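PDB 4ZQX: polyhedrin from Uranotaenia sapphirina cypovirus, which forms the crystalline matrix of the occlusion bodies that protect cypovirus particles, and binds ATP in these crystals. Local coordinates for residues M27-V32 with F43-P48; S103-G108 with M227-Q232. One frame throughout, in Å; residues are numbered along the deposited sequence.

Interaction 1: residues M27-V32 with F43-P48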
ATOM      1  N   MET A  27      16.778   7.624  -1.050  1.00 29.08           N
ATOM      2  CA  MET A  27      17.047   7.715   0.386  1.00 28.99           C
ATOM      3  C   MET A  27      16.650   6.372   0.982  1.00 28.40           C
ATOM      4  O   MET A  27      15.768   5.688   0.432  1.00 29.89           O
ATOM      5  CB  MET A  27      16.230   8.824   1.042  1.00 30.18           C
ATOM      6  CG  MET A  27      16.530  10.222   0.504  1.00 32.92           C
ATOM      7  SD  MET A  27      15.333  11.440   1.119  1.00 32.14           S
ATOM      8  CE  MET A  27      13.912  11.005   0.137  1.00 31.62           C
ATOM      9  N   GLU A  28      17.302   5.991   2.081  1.00 28.57           N
ATOM     10  CA  GLU A  28      17.082   4.679   2.691  1.00 28.80           C
ATOM     11  C   GLU A  28      16.614   4.811   4.135  1.00 29.66           C
ATOM     12  O   GLU A  28      17.151   5.620   4.900  1.00 31.07           O
ATOM     13  CB  GLU A  28      18.374   3.855   2.672  1.00 30.11           C
ATOM     14  CG  GLU A  28      19.067   3.781   1.328  1.00 30.62           C
ATOM     15  CD  GLU A  28      18.352   2.925   0.295  1.00 30.60           C
ATOM     16  OE1 GLU A  28      17.511   2.099   0.688  1.00 31.57           O
ATOM     17  OE2 GLU A  28      18.665   3.062  -0.912  1.00 31.55           O
ATOM     18  N   LEU A  29      15.620   4.003   4.507  1.00 28.89           N
ATOM     19  CA  LEU A  29      15.120   3.946   5.884  1.00 27.78           C
ATOM     20  C   LEU A  29      15.077   2.485   6.346  1.00 29.17           C
ATOM     21  O   LEU A  29      14.459   1.640   5.703  1.00 29.60           O
ATOM     22  CB  LEU A  29      13.710   4.547   5.966  1.00 30.32           C
ATOM     23  CG  LEU A  29      12.922   4.357   7.270  1.00 31.01           C
ATOM     24  CD1 LEU A  29      13.568   5.085   8.431  1.00 32.56           C
ATOM     25  CD2 LEU A  29      11.477   4.813   7.089  1.00 32.86           C
ATOM     26  N   VAL A  30      15.763   2.187   7.438  1.00 28.47           N
ATOM     27  CA  VAL A  30      15.607   0.908   8.113  1.00 30.34           C
ATOM     28  C   VAL A  30      15.131   1.143   9.524  1.00 28.94           C
ATOM     29  O   VAL A  30      15.764   1.844  10.300  1.00 30.83           O
ATOM     30  CB  VAL A  30      16.910   0.105   8.161  1.00 31.58           C
ATOM     31  CG1 VAL A  30      16.708  -1.200   8.952  1.00 32.20           C
ATOM     32  CG2 VAL A  30      17.380  -0.210   6.755  1.00 31.68           C
ATOM     33  N   ILE A  31      13.992   0.552   9.840  1.00 28.88           N
ATOM     34  CA  ILE A  31      13.470   0.582  11.192  1.00 29.95           C
ATOM     35  C   ILE A  31      13.710  -0.763  11.825  1.00 30.16           C
ATOM     36  O   ILE A  31      13.397  -1.785  11.226  1.00 32.76           O
ATOM     37  CB  ILE A  31      11.971   0.883  11.174  1.00 31.86           C
ATOM     38  CG1 ILE A  31      11.751   2.236  10.494  1.00 32.82           C
ATOM     39  CG2 ILE A  31      11.400   0.868  12.600  1.00 33.92           C
ATOM     40  CD1 ILE A  31      10.330   2.590  10.260  1.00 36.34           C
ATOM     41  N   VAL A  32      14.301  -0.760  13.019  1.00 29.91           N
ATOM     42  CA  VAL A  32      14.535  -1.992  13.756  1.00 29.67           C
ATOM     43  C   VAL A  32      13.791  -1.973  15.080  1.00 30.21           C
ATOM     44  O   VAL A  32      13.992  -1.063  15.908  1.00 31.73           O
ATOM     45  CB  VAL A  32      16.033  -2.176  14.074  1.00 31.62           C
ATOM     46  CG1 VAL A  32      16.286  -3.506  14.818  1.00 33.21           C
ATOM     47  CG2 VAL A  32      16.869  -2.075  12.800  1.00 33.30           C
ATOM     48  N   PHE A  43      12.449  -3.399   9.072  1.00 30.78           N
ATOM     49  CA  PHE A  43      11.562  -2.958   8.005  1.00 31.17           C
ATOM     50  C   PHE A  43      12.354  -1.985   7.159  1.00 29.36           C
ATOM     51  O   PHE A  43      12.892  -1.007   7.690  1.00 31.01           O
ATOM     52  CB  PHE A  43      10.344  -2.215   8.573  1.00 30.09           C
ATOM     53  CG  PHE A  43       9.554  -3.001   9.608  1.00 31.17           C
ATOM     54  CD1 PHE A  43       9.946  -3.007  10.939  1.00 34.25           C
ATOM     55  CD2 PHE A  43       8.408  -3.709   9.253  1.00 34.27           C
ATOM     56  CE1 PHE A  43       9.216  -3.720  11.905  1.00 36.19           C
ATOM     57  CE2 PHE A  43       7.671  -4.423  10.213  1.00 35.16           C
ATOM     58  CZ  PHE A  43       8.086  -4.426  11.538  1.00 35.95           C
ATOM     59  N   HIS A  44      12.444  -2.254   5.861  1.00 29.46           N
ATOM     60  CA  HIS A  44      13.169  -1.374   4.940  1.00 30.17           C
ATOM     61  C   HIS A  44      12.254  -0.664   3.950  1.00 29.97           C
ATOM     62  O   HIS A  44      11.424  -1.309   3.300  1.00 30.76           O
ATOM     63  CB  HIS A  44      14.221  -2.153   4.145  1.00 31.18           C
ATOM     64  CG  HIS A  44      14.862  -1.323   3.083  1.00 31.19           C
ATOM     65  ND1 HIS A  44      14.515  -1.414   1.751  1.00 31.99           N
ATOM     66  CD2 HIS A  44      15.786  -0.335   3.164  1.00 31.17           C
ATOM     67  CE1 HIS A  44      15.218  -0.537   1.054  1.00 32.09           C
ATOM     68  NE2 HIS A  44      15.989   0.136   1.888  1.00 31.04           N
ATOM     69  N   PHE A  45      12.445   0.652   3.813  1.00 29.48           N
ATOM     70  CA  PHE A  45      11.699   1.476   2.859  1.00 29.63           C
ATOM     71  C   PHE A  45      12.693   2.336   2.114  1.00 29.17           C
ATOM     72  O   PHE A  45      13.717   2.719   2.669  1.00 30.16           O
ATOM     73  CB  PHE A  45      10.727   2.437   3.558  1.00 31.91           C
ATOM     74  CG  PHE A  45       9.706   1.764   4.424  1.00 33.45           C
ATOM     75  CD1 PHE A  45      10.003   1.450   5.740  1.00 35.03           C
ATOM     76  CD2 PHE A  45       8.438   1.474   3.937  1.00 34.68           C
ATOM     77  CE1 PHE A  45       9.057   0.833   6.553  1.00 36.12           C
ATOM     78  CE2 PHE A  45       7.491   0.851   4.743  1.00 36.52           C
ATOM     79  CZ  PHE A  45       7.798   0.541   6.053  1.00 35.93           C
ATOM     80  N   ALA A  46      12.375   2.686   0.878  1.00 28.90           N
ATOM     81  CA  ALA A  46      13.229   3.582   0.099  1.00 29.43           C
ATOM     82  C   ALA A  46      12.433   4.358  -0.935  1.00 28.85           C
ATOM     83  O   ALA A  46      11.456   3.856  -1.488  1.00 31.13           O
ATOM     84  CB  ALA A  46      14.322   2.785  -0.593  1.00 30.06           C
ATOM     85  N   ASN A  47      12.902   5.568  -1.226  1.00 28.74           N
ATOM     86  CA  ASN A  47      12.375   6.393  -2.335  1.00 28.09           C
ATOM     87  C   ASN A  47      13.308   7.556  -2.588  1.00 28.71           C
ATOM     88  O   ASN A  47      14.007   7.962  -1.680  1.00 29.48           O
ATOM     89  CB  ASN A  47      10.994   6.956  -1.983  1.00 29.02           C
ATOM     90  CG  ASN A  47      10.265   7.509  -3.192  1.00 28.66           C
ATOM     91  OD1 ASN A  47      10.194   8.727  -3.404  1.00 29.46           O
ATOM     92  ND2 ASN A  47       9.711   6.613  -3.993  1.00 30.63           N
ATOM     93  N   PRO A  48      13.313   8.114  -3.813  1.00 29.12           N
ATOM     94  CA  PRO A  48      14.201   9.263  -4.020  1.00 28.91           C
ATOM     95  C   PRO A  48      13.620  10.581  -3.541  1.00 28.89           C
ATOM     96  O   PRO A  48      14.392  11.509  -3.349  1.00 31.55           O
ATOM     97  CB  PRO A  48      14.372   9.304  -5.557  1.00 29.19           C
ATOM     98  CG  PRO A  48      13.969   7.935  -6.029  1.00 29.91           C
ATOM     99  CD  PRO A  48      12.846   7.557  -5.094  1.00 29.10           C
TER
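L29 and F45 face each other as a hydrogen-bonded pair in the antiparallel hairpin of strands 27-34 and 40-47. Here the paired backbones are tight: F45 N gives a nearly straight bond (169°) to L29 O at 2.9 Å, and L29 N returns one to F45 O. Their side chains run side by side, L29 CD2 lying 3.9 Å from F45 CD1, with I51 and V176 packed on the same face. I31 and F43 repeat the two-way backbone bonding. The join is looser toward I31, whose CD1 comes obliquely to within 4.3 Å of CE1 of F45, a partly exposed residue, and at the M27-N47 end, where the bond from N47 N to M27 O is weak at 3.3 Å, although M27 N still bonds N47 O from above the carbonyl plane. On the other face, H44 NE2 donates to E28 OE1 over 2.8 Å. E28, bent at chi2 (-71°), brings its carboxylate to the imidazole edge, the planes only 13° apart. The ring of Y133 of the second subunit meets that of H44, and D136 OD2 of that subunit nears E28 OE2. Such crowding would probably favour a proton on one carboxylate or a positive charge on H44.

Interaction 2: residues S103-G108 with M227-Q232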
ATOM      1  N   SER A 103      14.704   1.640  16.725  1.00 29.15           N
ATOM      2  CA  SER A 103      15.826   2.346  16.135  1.00 30.67           C
ATOM      3  C   SER A 103      15.470   2.693  14.704  1.00 30.27           C
ATOM      4  O   SER A 103      15.006   1.834  13.962  1.00 31.69           O
ATOM      5  CB  SER A 103      17.056   1.441  16.121  1.00 33.68           C
ATOM      6  OG  SER A 103      17.364   0.999  17.419  1.00 34.88           O
ATOM      7  N   PHE A 104      15.724   3.941  14.325  1.00 29.72           N
ATOM      8  CA  PHE A 104      15.419   4.450  12.997  1.00 30.34           C
ATOM      9  C   PHE A 104      16.725   4.862  12.337  1.00 30.07           C
ATOM     10  O   PHE A 104      17.371   5.790  12.797  1.00 31.16           O
ATOM     11  CB  PHE A 104      14.490   5.672  13.081  1.00 32.21           C
ATOM     12  CG  PHE A 104      13.147   5.374  13.670  1.00 31.61           C
ATOM     13  CD1 PHE A 104      12.974   5.312  15.040  1.00 30.42           C
ATOM     14  CD2 PHE A 104      12.057   5.146  12.854  1.00 31.20           C
ATOM     15  CE1 PHE A 104      11.744   5.026  15.576  1.00 31.83           C
ATOM     16  CE2 PHE A 104      10.836   4.862  13.389  1.00 32.24           C
ATOM     17  CZ  PHE A 104      10.680   4.799  14.756  1.00 31.22           C
ATOM     18  N   TYR A 105      17.095   4.175  11.259  1.00 28.44           N
ATOM     19  CA  TYR A 105      18.332   4.443  10.534  1.00 29.25           C
ATOM     20  C   TYR A 105      18.012   5.083   9.187  1.00 30.26           C
ATOM     21  O   TYR A 105      17.299   4.493   8.390  1.00 31.29           O
ATOM     22  CB  TYR A 105      19.105   3.137  10.345  1.00 31.69           C
ATOM     23  CG  TYR A 105      19.652   2.614  11.651  1.00 30.90           C
ATOM     24  CD1 TYR A 105      20.783   3.184  12.217  1.00 31.66           C
ATOM     25  CD2 TYR A 105      19.026   1.581  12.338  1.00 30.91           C
ATOM     26  CE1 TYR A 105      21.286   2.742  13.424  1.00 31.40           C
ATOM     27  CE2 TYR A 105      19.540   1.113  13.536  1.00 32.35           C
ATOM     28  CZ  TYR A 105      20.670   1.711  14.079  1.00 31.18           C
ATOM     29  OH  TYR A 105      21.218   1.293  15.282  1.00 32.16           O
ATOM     30  N   LEU A 106      18.518   6.297   8.962  1.00 30.83           N
ATOM     31  CA  LEU A 106      18.259   7.042   7.729  1.00 29.95           C
ATOM     32  C   LEU A 106      19.563   7.293   6.991  1.00 30.61           C
ATOM     33  O   LEU A 106      20.540   7.737   7.604  1.00 30.74           O
ATOM     34  CB  LEU A 106      17.600   8.401   8.038  1.00 32.00           C
ATOM     35  CG  LEU A 106      16.132   8.434   8.476  1.00 35.09           C
ATOM     36  CD1 LEU A 106      15.940   7.826   9.855  1.00 38.30           C
ATOM     37  CD2 LEU A 106      15.612   9.867   8.458  1.00 37.06           C
ATOM     38  N   ARG A 107      19.593   7.021   5.689  1.00 30.55           N
ATOM     39  CA  ARG A 107      20.829   7.200   4.940  1.00 30.10           C
ATOM     40  C   ARG A 107      20.529   7.777   3.574  1.00 29.39           C
ATOM     41  O   ARG A 107      19.730   7.228   2.830  1.00 31.47           O
ATOM     42  CB  ARG A 107      21.582   5.863   4.777  1.00 30.06           C
ATOM     43  CG  ARG A 107      23.026   6.021   4.294  1.00 31.24           C
ATOM     44  CD  ARG A 107      23.629   4.696   3.780  1.00 32.81           C
ATOM     45  NE  ARG A 107      25.079   4.797   3.616  1.00 34.99           N
ATOM     46  CZ  ARG A 107      25.693   5.279   2.539  1.00 36.44           C
ATOM     47  NH1 ARG A 107      24.992   5.689   1.493  1.00 35.97           N
ATOM     48  NH2 ARG A 107      27.018   5.342   2.505  1.00 36.53           N
ATOM     49  N   GLY A 108      21.200   8.869   3.241  1.00 29.16           N
ATOM     50  CA  GLY A 108      21.046   9.471   1.936  1.00 31.15           C
ATOM     51  C   GLY A 108      20.866  10.965   1.962  1.00 31.10           C
ATOM     52  O   GLY A 108      21.233  11.640   2.933  1.00 30.72           O
ATOM     53  N   MET A 227      24.597  -0.348   6.008  1.00 32.63           N
ATOM     54  CA  MET A 227      23.950   0.532   6.978  1.00 32.04           C
ATOM     55  C   MET A 227      24.637   0.306   8.316  1.00 30.97           C
ATOM     56  O   MET A 227      24.599  -0.789   8.855  1.00 32.09           O
ATOM     57  CB  MET A 227      22.461   0.216   7.125  1.00 33.55           C
ATOM     58  CG  MET A 227      21.704   1.224   8.017  1.00 33.40           C
ATOM     59  SD  MET A 227      21.494   2.847   7.236  1.00 33.76           S
ATOM     60  CE  MET A 227      20.011   2.554   6.270  1.00 36.04           C
ATOM     61  N   THR A 228      25.257   1.346   8.857  1.00 28.63           N
ATOM     62  CA  THR A 228      25.938   1.218  10.129  1.00 30.30           C
ATOM     63  C   THR A 228      24.910   1.240  11.253  1.00 30.41           C
ATOM     64  O   THR A 228      24.005   2.050  11.230  1.00 32.12           O
ATOM     65  CB  THR A 228      26.948   2.377  10.297  1.00 33.03           C
ATOM     66  OG1 THR A 228      27.841   2.383   9.171  1.00 35.00           O
ATOM     67  CG2 THR A 228      27.743   2.218  11.568  1.00 35.27           C
ATOM     68  N   MET A 229      25.022   0.328  12.212  1.00 29.81           N
ATOM     69  CA  MET A 229      24.100   0.306  13.346  1.00 30.19           C
ATOM     70  C   MET A 229      24.881   0.411  14.645  1.00 32.21           C
ATOM     71  O   MET A 229      26.063   0.087  14.692  1.00 34.56           O
ATOM     72  CB  MET A 229      23.257  -0.970  13.315  1.00 31.21           C
ATOM     73  CG  MET A 229      22.359  -1.010  12.114  1.00 32.97           C
ATOM     74  SD  MET A 229      21.245  -2.405  12.122  1.00 33.58           S
ATOM     75  CE  MET A 229      20.358  -2.066  10.626  1.00 36.61           C
ATOM     76  N   LEU A 230      24.199   0.866  15.688  1.00 32.44           N
ATOM     77  CA  LEU A 230      24.799   1.104  16.986  1.00 31.09           C
ATOM     78  C   LEU A 230      24.154   0.169  17.990  1.00 32.65           C
ATOM     79  O   LEU A 230      22.923   0.071  18.032  1.00 35.26           O
ATOM     80  CB  LEU A 230      24.539   2.549  17.403  1.00 35.53           C
ATOM     81  CG  LEU A 230      25.356   3.079  18.573  1.00 36.04           C
ATOM     82  CD1 LEU A 230      26.803   3.205  18.157  1.00 37.75           C
ATOM     83  CD2 LEU A 230      24.822   4.425  19.059  1.00 35.62           C
ATOM     84  N   ASP A 231      24.969  -0.511  18.799  1.00 32.32           N
ATOM     85  CA  ASP A 231      24.442  -1.443  19.790  1.00 31.98           C
ATOM     86  C   ASP A 231      24.310  -0.782  21.159  1.00 32.43           C
ATOM     87  O   ASP A 231      24.571   0.422  21.311  1.00 34.07           O
ATOM     88  CB  ASP A 231      25.276  -2.746  19.841  1.00 30.08           C
ATOM     89  CG  ASP A 231      26.670  -2.558  20.409  1.00 32.21           C
ATOM     90  OD1 ASP A 231      26.923  -1.550  21.103  1.00 33.30           O
ATOM     91  OD2 ASP A 231      27.524  -3.439  20.151  1.00 32.25           O
ATOM     92  N   GLN A 232      23.911  -1.569  22.154  1.00 31.97           N
ATOM     93  CA  GLN A 232      23.643  -1.046  23.494  1.00 33.36           C
ATOM     94  C   GLN A 232      24.915  -0.694  24.274  1.00 34.24           C
ATOM     95  O   GLN A 232      24.841  -0.191  25.401  1.00 35.25           O
ATOM     96  CB  GLN A 232      22.793  -2.038  24.298  1.00 34.54           C
ATOM     97  CG  GLN A 232      23.443  -3.385  24.607  1.00 37.01           C
ATOM     98  CD  GLN A 232      23.096  -4.475  23.591  1.00 41.68           C
ATOM     99  OE1 GLN A 232      23.052  -4.230  22.370  1.00 43.08           O
ATOM    100  NE2 GLN A 232      22.853  -5.691  24.088  1.00 43.85           N
TER
HETATM  101  O   HOH W   1      19.876  -0.277  16.797  1.00 40.95           O
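Y105 points from strand 101-107, within the antiparallel sheet of the polyhedrin fold, toward the loop that follows helix 214-225, and its ring forms a Met-aromatic contact with M229. The two side chains cross at about a right angle. With M229 CG beside the backbone N and anti to the carbonyl carbon (chi1 -65°), it is CG that sits over one face of the ring, 3.9 Å from the centroid and displaced toward the rim; the chain is extended beyond it and carries SD farther along, oblique to the ring at 4.8 Å from the centroid. The ring is thus met by a CH-pi contact first and by sulfur second. M227 behaves differently. Bent at both chi2 and chi3, it curls back to the strand and places SD between the beta carbons of Y105 and R107, which both point toward the loop, 3.9 Å from Y105 CB and 3.9 Å from R107 CB. T228 adds its carbonyl, the O atom lying oblique to the ring, 3.6 Å from Y105 CD1.

At the far end of R107, NH2 bonds to S154 O in the ATP-binding loop, while L230 touches the bound nucleotide, so the contact contributes L230 to the wall of the ATP pocket. The phenol oxygen joins the two parts: L230 N donates to Y105 OH at 3.0 Å along an almost linear path (176°), and Y164 OH of the adjacent strand is a second partner. A third partner is a water in the plane of the ring, 2.6 Å from Y105 OH, which also bonds to S103 OG at 2.9 Å.

Both contacts are buried and share one antiparallel sheet, in which strands 27-34 and 101-107 are neighbours: E28 N reaches R107 O, V32 N reaches S103 O, and I31 packs on F104. Interaction 1 lies nearer the centre of the chain and joins strand to strand, so regular backbone bonds dominate, with mainly apolar side chains on the L29 face and a histidine-carboxylate pair among those of the other. Interaction 2 joins the sheet to an irregular loop at the ATP pocket; one backbone N-H, a tyrosine hydroxyl, a water and two methionines replace the regular pairing. M227 also packs on V30, and Y133 of the second subunit touches both contacts.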